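Local coordinates for extracellular solute-binding protein family 1 (Kribbella flavida, PDB 5IXP) that probably captures a solute, perhaps a sugar, outside the cell and delivers it to an ABC transporter, as other extracellular solute-binding proteins do, at residues A[142-147]-A[172-177]; A[199-204]-A[379-384]; A[236-241]-A[268-273]. All blocks are in the same frame, centred on the assembly; numbering follows the deposited sequence. Where two conformers were deposited one is given.

Contact 1 of 3, residues A[142-147]-A[172-177]; sequences PDWTSY and EAMRNQ
Trp144, in the first turn of helix 144-157, lays one face of its indole against Met174 (a selenomethionine) of helix 167-175, a Met-aromatic contact in the helical layer beside the central sheet of this periplasmic-binding-protein-like fold. Met174 CG stands 3.5 Å from the centroid of the Trp144 five-membered ring and 14° off its normal, a CH-pi approach from above; Met174 SE lies 4.4 Å from that centroid, over the same face. The two side chains run past each other in opposite directions, and the bend of Met174 at chi3 (64°) turns CE back along the indole, 3.9 Å from Trp144 CB. Ala173 meets the far end of the ring obliquely, its CB 3.7 Å from Trp144 CH2. At the polar edge Trp144 NE1 donates to Gln177 OE1 over 2.8 Å; the oxygen lies in the indole plane, but the donor sits above the carbonyl plane of an amide turned 69° from the ring. Gln177 NE2 bonds to the carbonyls of Pro264 and Gly267, fixing the amide flip and presenting OE1 to the indole. The helix carrying Trp144 is N-capped by Asp143, whose OD1 accepts from both N and OG of Ser146.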
loop_
_atom_site.group_PDB
_atom_site.type_symbol
_atom_site.label_atom_id
_atom_site.label_comp_id
_atom_site.label_asym_id
_atom_site.label_seq_id
_atom_site.Cartn_x
_atom_site.Cartn_y
_atom_site.Cartn_z
ATOM N N PRO A 142 -10.385 15.674 -8.236
ATOM C CA PRO A 142 -9.879 14.898 -9.382
ATOM C C PRO A 142 -8.358 14.846 -9.437
ATOM O O PRO A 142 -7.795 13.852 -9.918
ATOM C CB PRO A 142 -10.478 15.628 -10.593
ATOM C CG PRO A 142 -10.630 17.026 -10.140
ATOM C CD PRO A 142 -11.046 16.917 -8.679
ATOM N N ASP A 143 -7.680 15.866 -8.919
ATOM C CA ASP A 143 -6.230 15.945 -8.973
ATOM C C ASP A 143 -5.728 16.603 -7.695
ATOM O O ASP A 143 -6.505 17.140 -6.900
ATOM C CB ASP A 143 -5.762 16.710 -10.212
ATOM C CG ASP A 143 -6.485 18.022 -10.390
ATOM O OD1 ASP A 143 -6.547 18.817 -9.442
ATOM O OD2 ASP A 143 -7.000 18.264 -11.494
ATOM N N TRP A 144 -4.407 16.568 -7.505
ATOM C CA TRP A 144 -3.851 17.054 -6.246
ATOM C C TRP A 144 -4.001 18.564 -6.118
ATOM O O TRP A 144 -4.238 19.079 -5.020
ATOM C CB TRP A 144 -2.389 16.617 -6.113
ATOM C CG TRP A 144 -2.310 15.138 -5.902
ATOM C CD1 TRP A 144 -1.958 14.182 -6.823
ATOM C CD2 TRP A 144 -2.661 14.436 -4.708
ATOM N NE1 TRP A 144 -2.051 12.930 -6.259
ATOM C CE2 TRP A 144 -2.486 13.058 -4.964
ATOM C CE3 TRP A 144 -3.109 14.840 -3.443
ATOM C CZ2 TRP A 144 -2.735 12.077 -3.992
ATOM C CZ3 TRP A 144 -3.362 13.873 -2.482
ATOM C CH2 TRP A 144 -3.170 12.506 -2.757
ATOM N N THR A 145 -3.892 19.288 -7.227
ATOM C CA THR A 145 -4.097 20.734 -7.171
ATOM C C THR A 145 -5.487 21.061 -6.627
ATOM O O THR A 145 -5.639 21.915 -5.747
ATOM C CB THR A 145 -3.885 21.337 -8.557
ATOM O OG1 THR A 145 -2.528 21.116 -8.960
ATOM C CG2 THR A 145 -4.151 22.835 -8.532
ATOM N N SER A 146 -6.510 20.354 -7.114
ATOM C CA SER A 146 -7.868 20.557 -6.606
ATOM C C SER A 146 -7.998 20.119 -5.150
ATOM O O SER A 146 -8.726 20.744 -4.369
ATOM C CB SER A 146 -8.868 19.801 -7.479
ATOM O OG SER A 146 -8.818 20.264 -8.818
ATOM N N TYR A 147 -7.320 19.031 -4.775
ATOM C CA TYR A 147 -7.330 18.589 -3.382
ATOM C C TYR A 147 -6.782 19.672 -2.451
ATOM O O TYR A 147 -7.390 19.992 -1.421
ATOM C CB TYR A 147 -6.527 17.290 -3.265
ATOM C CG TYR A 147 -6.350 16.754 -1.866
ATOM C CD1 TYR A 147 -7.370 16.037 -1.236
ATOM C CD2 TYR A 147 -5.157 16.943 -1.186
ATOM C CE1 TYR A 147 -7.197 15.520 0.054
ATOM C CE2 TYR A 147 -4.970 16.437 0.091
ATOM C CZ TYR A 147 -5.990 15.731 0.703
ATOM O OH TYR A 147 -5.785 15.238 1.959
ATOM N N GLU A 172 3.775 10.209 0.188
ATOM C CA GLU A 172 3.671 8.815 -0.232
ATOM C C GLU A 172 2.587 8.654 -1.286
ATOM O O GLU A 172 2.789 7.972 -2.301
ATOM C CB GLU A 172 3.379 7.921 0.972
ATOM C CG GLU A 172 4.512 7.867 1.988
ATOM C CD GLU A 172 5.721 7.106 1.445
ATOM O OE1 GLU A 172 5.726 5.853 1.501
ATOM O OE2 GLU A 172 6.648 7.753 0.926
ATOM N N ALA A 173 1.440 9.298 -1.075
ATOM C CA ALA A 173 0.328 9.164 -2.011
ATOM C C ALA A 173 0.688 9.729 -3.378
ATOM O O ALA A 173 0.434 9.090 -4.406
ATOM C CB ALA A 173 -0.917 9.847 -1.449
HETATM N N MSE A 174 1.309 10.904 -3.414
HETATM C CA MSE A 174 1.635 11.537 -4.686
HETATM C C MSE A 174 2.829 10.900 -5.381
HETATM O O MSE A 174 2.797 10.673 -6.592
HETATM C CB MSE A 174 1.913 13.027 -4.483
HETATM C CG MSE A 174 0.726 13.775 -3.918
HETATM SE SE MSE A 174 1.205 15.654 -3.740
HETATM C CE MSE A 174 1.478 16.026 -5.648
ATOM N N ARG A 175 3.897 10.634 -4.625
ATOM C CA ARG A 175 5.120 10.150 -5.258
ATOM C C ARG A 175 4.892 8.830 -5.972
ATOM O O ARG A 175 5.464 8.583 -7.042
ATOM C CB ARG A 175 6.237 9.976 -4.236
ATOM C CG ARG A 175 7.583 9.838 -4.934
ATOM C CD ARG A 175 8.617 9.236 -4.041
ATOM N NE ARG A 175 8.432 7.801 -3.849
ATOM C CZ ARG A 175 7.830 7.260 -2.796
ATOM N NH1 ARG A 175 7.331 8.036 -1.845
ATOM N NH2 ARG A 175 7.730 5.943 -2.689
ATOM N N ASN A 176 4.072 7.960 -5.392
ATOM C CA ASN A 176 3.899 6.643 -5.983
ATOM C C ASN A 176 3.097 6.672 -7.272
ATOM O O ASN A 176 3.061 5.654 -7.971
ATOM C CB ASN A 176 3.257 5.702 -4.969
ATOM C CG ASN A 176 4.262 5.178 -3.984
ATOM O OD1 ASN A 176 5.153 4.418 -4.352
ATOM N ND2 ASN A 176 4.153 5.600 -2.735
ATOM N N GLN A 177 2.480 7.803 -7.613
ATOM C CA GLN A 177 1.786 7.945 -8.886
ATOM C C GLN A 177 2.687 8.378 -10.028
ATOM O O GLN A 177 2.293 8.230 -11.190
ATOM C CB GLN A 177 0.667 8.974 -8.783
ATOM C CG GLN A 177 -0.458 8.582 -7.884
ATOM C CD GLN A 177 -1.522 9.653 -7.857
ATOM O OE1 GLN A 177 -1.213 10.841 -7.917
ATOM N NE2 GLN A 177 -2.774 9.244 -7.796
#

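Contact 2 of 3, residues A[199-204]-A[379-384]; sequences RTWDQI and AAWKQA
Trp201 and Trp381 meet edge to face where helix 195-209 packs beside the C-terminal helix 377-392, in the helical part of a periplasmic-binding-protein-like fold. Trp381 supplies the edge and Trp201 the face: the Trp201 five-membered ring and the Trp381 six-membered ring have centroids 4.8 Å apart and planes at 58°, so the T is a tilted one. Along the first segment, Thr200, like Gln203 further on, packs on Met174 of helix 167-175. One residue after Thr200, Trp201 carries the whole contact. Its chi1 of 173° sets CG trans to the backbone nitrogen and sends the indole across to the neighbouring helix, where Trp381 CE3 comes over one face, 3.5 Å from Trp201 CD2 and displaced toward the rim. Trp381 CZ3 continues to the root of the side chain, 3.9 Å from Trp201 CB. The benzo end of Trp201 is met in its own plane by Ala380, whose CB lies 3.9 Å from Trp201 CZ2. The indole N-H is used as well: Trp201 NE1 is hydrogen-bonded to Ser377 OG, on the first turn of the same C-terminal helix, while Ala366 and Leu367 of helix 356-371 also pack on the ring. Asp202 turns a carboxylate to the indole edge and forms a salt bridge with Lys198, which in turn makes a cation-pi contact with Trp381. The CA atoms nearest each other across the two segments are those of Trp201 and Trp381, 8.4 Å apart.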
loop_
_atom_site.group_PDB
_atom_site.type_symbol
_atom_site.label_atom_id
_atom_site.label_comp_id
_atom_site.label_asym_id
_atom_site.label_seq_id
_atom_site.Cartn_x
_atom_site.Cartn_y
_atom_site.Cartn_z
ATOM N N ARG A 199 8.716 19.209 -8.053
ATOM C CA ARG A 199 7.423 19.881 -8.110
ATOM C C ARG A 199 6.450 19.289 -7.097
ATOM O O ARG A 199 5.661 20.022 -6.485
ATOM C CB ARG A 199 6.851 19.828 -9.527
ATOM C CG ARG A 199 7.394 20.954 -10.388
ATOM C CD ARG A 199 6.619 21.149 -11.671
ATOM N NE ARG A 199 7.294 22.104 -12.538
ATOM C CZ ARG A 199 6.746 22.634 -13.624
ATOM N NH1 ARG A 199 5.507 22.303 -13.969
ATOM N NH2 ARG A 199 7.432 23.499 -14.363
ATOM N N THR A 200 6.486 17.964 -6.922
ATOM C CA THR A 200 5.697 17.311 -5.883
ATOM C C THR A 200 6.074 17.836 -4.506
ATOM O O THR A 200 5.208 18.197 -3.700
ATOM C CB THR A 200 5.915 15.798 -5.957
ATOM O OG1 THR A 200 5.500 15.320 -7.240
ATOM C CG2 THR A 200 5.137 15.078 -4.865
ATOM N N TRP A 201 7.377 17.859 -4.219
ATOM C CA TRP A 201 7.880 18.444 -2.979
ATOM C C TRP A 201 7.358 19.867 -2.794
ATOM O O TRP A 201 6.807 20.210 -1.739
ATOM C CB TRP A 201 9.414 18.419 -3.010
ATOM C CG TRP A 201 10.124 19.140 -1.885
ATOM C CD1 TRP A 201 10.411 20.481 -1.813
ATOM C CD2 TRP A 201 10.690 18.548 -0.708
ATOM N NE1 TRP A 201 11.097 20.758 -0.650
ATOM C CE2 TRP A 201 11.285 19.590 0.043
ATOM C CE3 TRP A 201 10.750 17.238 -0.213
ATOM C CZ2 TRP A 201 11.931 19.362 1.268
ATOM C CZ3 TRP A 201 11.385 17.011 1.007
ATOM C CH2 TRP A 201 11.965 18.068 1.734
ATOM N N ASP A 202 7.508 20.707 -3.822
ATOM C CA ASP A 202 7.104 22.105 -3.689
ATOM C C ASP A 202 5.623 22.231 -3.366
ATOM O O ASP A 202 5.227 23.067 -2.543
ATOM C CB ASP A 202 7.428 22.886 -4.961
ATOM C CG ASP A 202 8.909 23.150 -5.117
ATOM O OD1 ASP A 202 9.645 23.038 -4.120
ATOM O OD2 ASP A 202 9.336 23.479 -6.234
ATOM N N GLN A 203 4.787 21.408 -4.005
ATOM C CA GLN A 203 3.346 21.526 -3.802
ATOM C C GLN A 203 2.945 21.109 -2.388
ATOM O O GLN A 203 2.068 21.735 -1.777
ATOM C CB GLN A 203 2.607 20.701 -4.855
ATOM C CG GLN A 203 1.116 20.938 -4.904
ATOM C CD GLN A 203 0.480 20.343 -6.158
ATOM O OE1 GLN A 203 1.005 19.395 -6.742
ATOM N NE2 GLN A 203 -0.647 20.912 -6.583
ATOM N N ILE A 204 3.565 20.055 -1.849
ATOM C CA ILE A 204 3.255 19.656 -0.480
ATOM C C ILE A 204 3.807 20.667 0.511
ATOM O O ILE A 204 3.152 20.994 1.508
ATOM C CB ILE A 204 3.793 18.245 -0.194
ATOM C CG1 ILE A 204 3.141 17.264 -1.150
ATOM C CG2 ILE A 204 3.512 17.837 1.258
ATOM C CD1 ILE A 204 3.717 15.876 -1.035
ATOM N N ALA A 379 16.757 24.013 2.590
ATOM C CA ALA A 379 17.821 23.276 3.271
ATOM C C ALA A 379 17.490 21.791 3.367
ATOM O O ALA A 379 18.371 20.936 3.214
ATOM C CB ALA A 379 18.065 23.854 4.666
ATOM N N ALA A 380 16.224 21.466 3.618
ATOM C CA ALA A 380 15.840 20.059 3.703
ATOM C C ALA A 380 15.966 19.370 2.350
ATOM O O ALA A 380 16.374 18.202 2.274
ATOM C CB ALA A 380 14.415 19.944 4.239
ATOM N N TRP A 381 15.593 20.065 1.274
ATOM C CA TRP A 381 15.690 19.460 -0.046
ATOM C C TRP A 381 17.142 19.197 -0.415
ATOM O O TRP A 381 17.464 18.126 -0.942
ATOM C CB TRP A 381 15.007 20.349 -1.088
ATOM C CG TRP A 381 15.193 19.860 -2.495
ATOM C CD1 TRP A 381 16.079 20.336 -3.419
ATOM C CD2 TRP A 381 14.476 18.799 -3.133
ATOM N NE1 TRP A 381 15.956 19.632 -4.597
ATOM C CE2 TRP A 381 14.978 18.684 -4.446
ATOM C CE3 TRP A 381 13.452 17.938 -2.723
ATOM C CZ2 TRP A 381 14.499 17.736 -5.350
ATOM C CZ3 TRP A 381 12.972 17.001 -3.624
ATOM C CH2 TRP A 381 13.499 16.906 -4.923
ATOM N N LYS A 382 18.039 20.154 -0.132
ATOM C CA LYS A 382 19.450 19.922 -0.410
ATOM C C LYS A 382 19.978 18.759 0.416
ATOM O O LYS A 382 20.734 17.924 -0.092
ATOM C CB LYS A 382 20.272 21.185 -0.146
ATOM C CG LYS A 382 19.905 22.359 -1.023
ATOM C CD LYS A 382 20.791 23.569 -0.695
ATOM C CE LYS A 382 20.468 24.769 -1.571
ATOM N NZ LYS A 382 20.792 24.519 -3.008
ATOM N N GLN A 383 19.583 18.680 1.690
ATOM C CA GLN A 383 20.049 17.574 2.522
ATOM C C GLN A 383 19.524 16.243 2.007
ATOM O O GLN A 383 20.266 15.254 1.971
ATOM C CB GLN A 383 19.641 17.775 3.984
ATOM C CG GLN A 383 20.035 16.597 4.870
ATOM C CD GLN A 383 19.837 16.873 6.347
ATOM O OE1 GLN A 383 19.491 17.986 6.737
ATOM N NE2 GLN A 383 20.063 15.855 7.180
ATOM N N ALA A 384 18.250 16.195 1.596
ATOM C CA ALA A 384 17.712 14.956 1.038
ATOM C C ALA A 384 18.498 14.528 -0.196
ATOM O O ALA A 384 18.836 13.348 -0.345
ATOM C CB ALA A 384 16.225 15.117 0.708
#

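Contact 3 of 3, residues A[236-241]-A[268-273]; sequences ACPGWL and GNWGGS
Trp270 lays its indole against Pro238 and Trp240. Its CB starts beside the proline ring, 4.1 Å from Pro238 CG, and chi1 of 176° carries the ring on over the residues of 236-241. The benzo part then takes the proline at a slant, with Trp270 CE3 3.6 Å from Pro238 CD, and farther out CZ3 turns its edge to the carbonyl oxygen of Ala236. On the pyrrole side, Trp240 comes up to one face: its CZ2 lies 3.7 Å from Trp270 CE2, and CH2 extends over Trp270 CZ2. Ring centroids 5.0 Å apart and planes at 76° make this a T-shaped pair in which Trp240 supplies the edge. The segments lie at the end of strand 232-238 and the start of strand 269-276, both of which pair antiparallel with strand 108-121 in the central mixed sheet; Cys237, whose CB points away from 268-273, is disulfide-bonded to Cys119 of that strand. Trp240 is also tied to the backbone, its NE1 donating to Trp270 O over 2.8 Å at 170°, with the oxygen in the indole plane. Replacing Trp270 by alanine is likely to leave the Trp240 edge without its aromatic face and to open a gap beside Pro238. Gly271 suits the geometry twice over: at its positive phi a CB would be pressed against the preceding carbonyl oxygen, and it would also crowd Trp240 NE1. Just before the indole, Asn269 ND2 donates in plane to a lone pair of Gly271 O, 3.0 Å away.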
loop_
_atom_site.group_PDB
_atom_site.type_symbol
_atom_site.label_atom_id
_atom_site.label_comp_id
_atom_site.label_asym_id
_atom_site.label_seq_id
_atom_site.Cartn_x
_atom_site.Cartn_y
_atom_site.Cartn_z
ATOM N N ALA A 236 -5.680 10.123 2.721
ATOM C CA ALA A 236 -5.556 9.137 1.660
ATOM C C ALA A 236 -5.685 7.762 2.296
ATOM O O ALA A 236 -4.995 7.450 3.271
ATOM C CB ALA A 236 -4.222 9.281 0.928
ATOM N N CYS A 237 -6.577 6.942 1.755
ATOM C CA CYS A 237 -7.218 5.891 2.537
ATOM C C CYS A 237 -7.289 4.568 1.783
ATOM O O CYS A 237 -8.241 4.329 1.037
ATOM C CB CYS A 237 -8.625 6.359 2.912
ATOM S SG CYS A 237 -9.531 5.465 4.129
ATOM N N PRO A 238 -6.314 3.669 1.973
ATOM C CA PRO A 238 -6.506 2.297 1.485
ATOM C C PRO A 238 -7.649 1.634 2.232
ATOM O O PRO A 238 -7.945 1.973 3.379
ATOM C CB PRO A 238 -5.166 1.610 1.788
ATOM C CG PRO A 238 -4.633 2.373 2.980
ATOM C CD PRO A 238 -5.055 3.810 2.735
ATOM N N GLY A 239 -8.290 0.672 1.564
ATOM C CA GLY A 239 -9.396 -0.042 2.184
ATOM C C GLY A 239 -9.087 -0.540 3.585
ATOM O O GLY A 239 -9.915 -0.423 4.490
ATOM N N TRP A 240 -7.883 -1.088 3.791
ATOM C CA TRP A 240 -7.560 -1.679 5.088
ATOM C C TRP A 240 -7.404 -0.640 6.193
ATOM O O TRP A 240 -7.388 -1.011 7.372
ATOM C CB TRP A 240 -6.281 -2.533 4.997
ATOM C CG TRP A 240 -5.045 -1.808 4.480
ATOM C CD1 TRP A 240 -4.551 -1.835 3.204
ATOM C CD2 TRP A 240 -4.150 -0.984 5.235
ATOM N NE1 TRP A 240 -3.408 -1.071 3.114
ATOM C CE2 TRP A 240 -3.140 -0.539 4.347
ATOM C CE3 TRP A 240 -4.102 -0.574 6.570
ATOM C CZ2 TRP A 240 -2.101 0.304 4.755
ATOM C CZ3 TRP A 240 -3.066 0.264 6.971
ATOM C CH2 TRP A 240 -2.081 0.690 6.065
ATOM N N LEU A 241 -7.280 0.643 5.853
ATOM C CA LEU A 241 -7.130 1.663 6.885
ATOM C C LEU A 241 -8.455 2.028 7.550
ATOM O O LEU A 241 -8.442 2.582 8.657
ATOM C CB LEU A 241 -6.472 2.913 6.290
ATOM C CG LEU A 241 -5.993 3.989 7.269
ATOM C CD1 LEU A 241 -4.852 3.463 8.131
ATOM C CD2 LEU A 241 -5.576 5.247 6.523
ATOM N N GLY A 268 -4.630 5.094 -6.553
ATOM C CA GLY A 268 -3.458 4.858 -5.727
ATOM C C GLY A 268 -3.569 3.538 -4.998
ATOM O O GLY A 268 -4.669 3.059 -4.702
ATOM N N ASN A 269 -2.421 2.943 -4.708
ATOM C CA ASN A 269 -2.380 1.735 -3.898
ATOM C C ASN A 269 -1.386 1.909 -2.766
ATOM O O ASN A 269 -0.292 2.447 -2.967
ATOM C CB ASN A 269 -1.987 0.508 -4.695
ATOM C CG ASN A 269 -1.888 -0.726 -3.814
ATOM O OD1 ASN A 269 -2.906 -1.267 -3.365
ATOM N ND2 ASN A 269 -0.660 -1.146 -3.518
ATOM N N TRP A 270 -1.767 1.433 -1.584
ATOM C CA TRP A 270 -0.876 1.385 -0.430
ATOM C C TRP A 270 -0.954 -0.017 0.163
ATOM O O TRP A 270 -1.949 -0.366 0.803
ATOM C CB TRP A 270 -1.265 2.453 0.600
ATOM C CG TRP A 270 -0.487 2.462 1.893
ATOM C CD1 TRP A 270 0.544 1.640 2.255
ATOM C CD2 TRP A 270 -0.696 3.352 3.000
ATOM N NE1 TRP A 270 0.985 1.966 3.523
ATOM C CE2 TRP A 270 0.239 3.011 3.999
ATOM C CE3 TRP A 270 -1.582 4.407 3.238
ATOM C CZ2 TRP A 270 0.308 3.682 5.221
ATOM C CZ3 TRP A 270 -1.517 5.073 4.459
ATOM C CH2 TRP A 270 -0.573 4.710 5.430
ATOM N N GLY A 271 0.090 -0.818 -0.047
ATOM C CA GLY A 271 0.238 -2.087 0.649
ATOM C C GLY A 271 -0.164 -3.283 -0.191
ATOM O O GLY A 271 -0.380 -3.205 -1.404
ATOM N N GLY A 272 -0.275 -4.419 0.490
ATOM C CA GLY A 272 -0.528 -5.688 -0.161
ATOM C C GLY A 272 0.750 -6.499 -0.307
ATOM O O GLY A 272 1.868 -5.985 -0.216
ATOM N N SER A 273 0.588 -7.800 -0.532
ATOM C CA SER A 273 1.731 -8.698 -0.451
ATOM C C SER A 273 1.740 -9.666 -1.630
ATOM O O SER A 273 0.912 -9.588 -2.543
ATOM C CB SER A 273 1.736 -9.465 0.879
ATOM O OG SER A 273 1.855 -8.571 1.973
#

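From the N terminus, contact 1 comes first: its segments 142-147 and 172-177 close a short, mainly helical loop and join helix 144-157 to helix 167-175. The next helix, 195-209, opens contact 2, which shuts only at 379-384 and so brings the C-terminal helix back against the middle of the chain. Contact 3, 236-241 with 268-273, closes wholly within that long excursion, on the central sheet; no loops cross. Contact 1 bridges the other two: Met174 SE packs 3.6 Å from Ile204 CG1, and Ala173 CB lies 4.1 Å from Ala236 CB. Contacts 2 and 3 do not touch, their nearest atoms being about 11 Å apart.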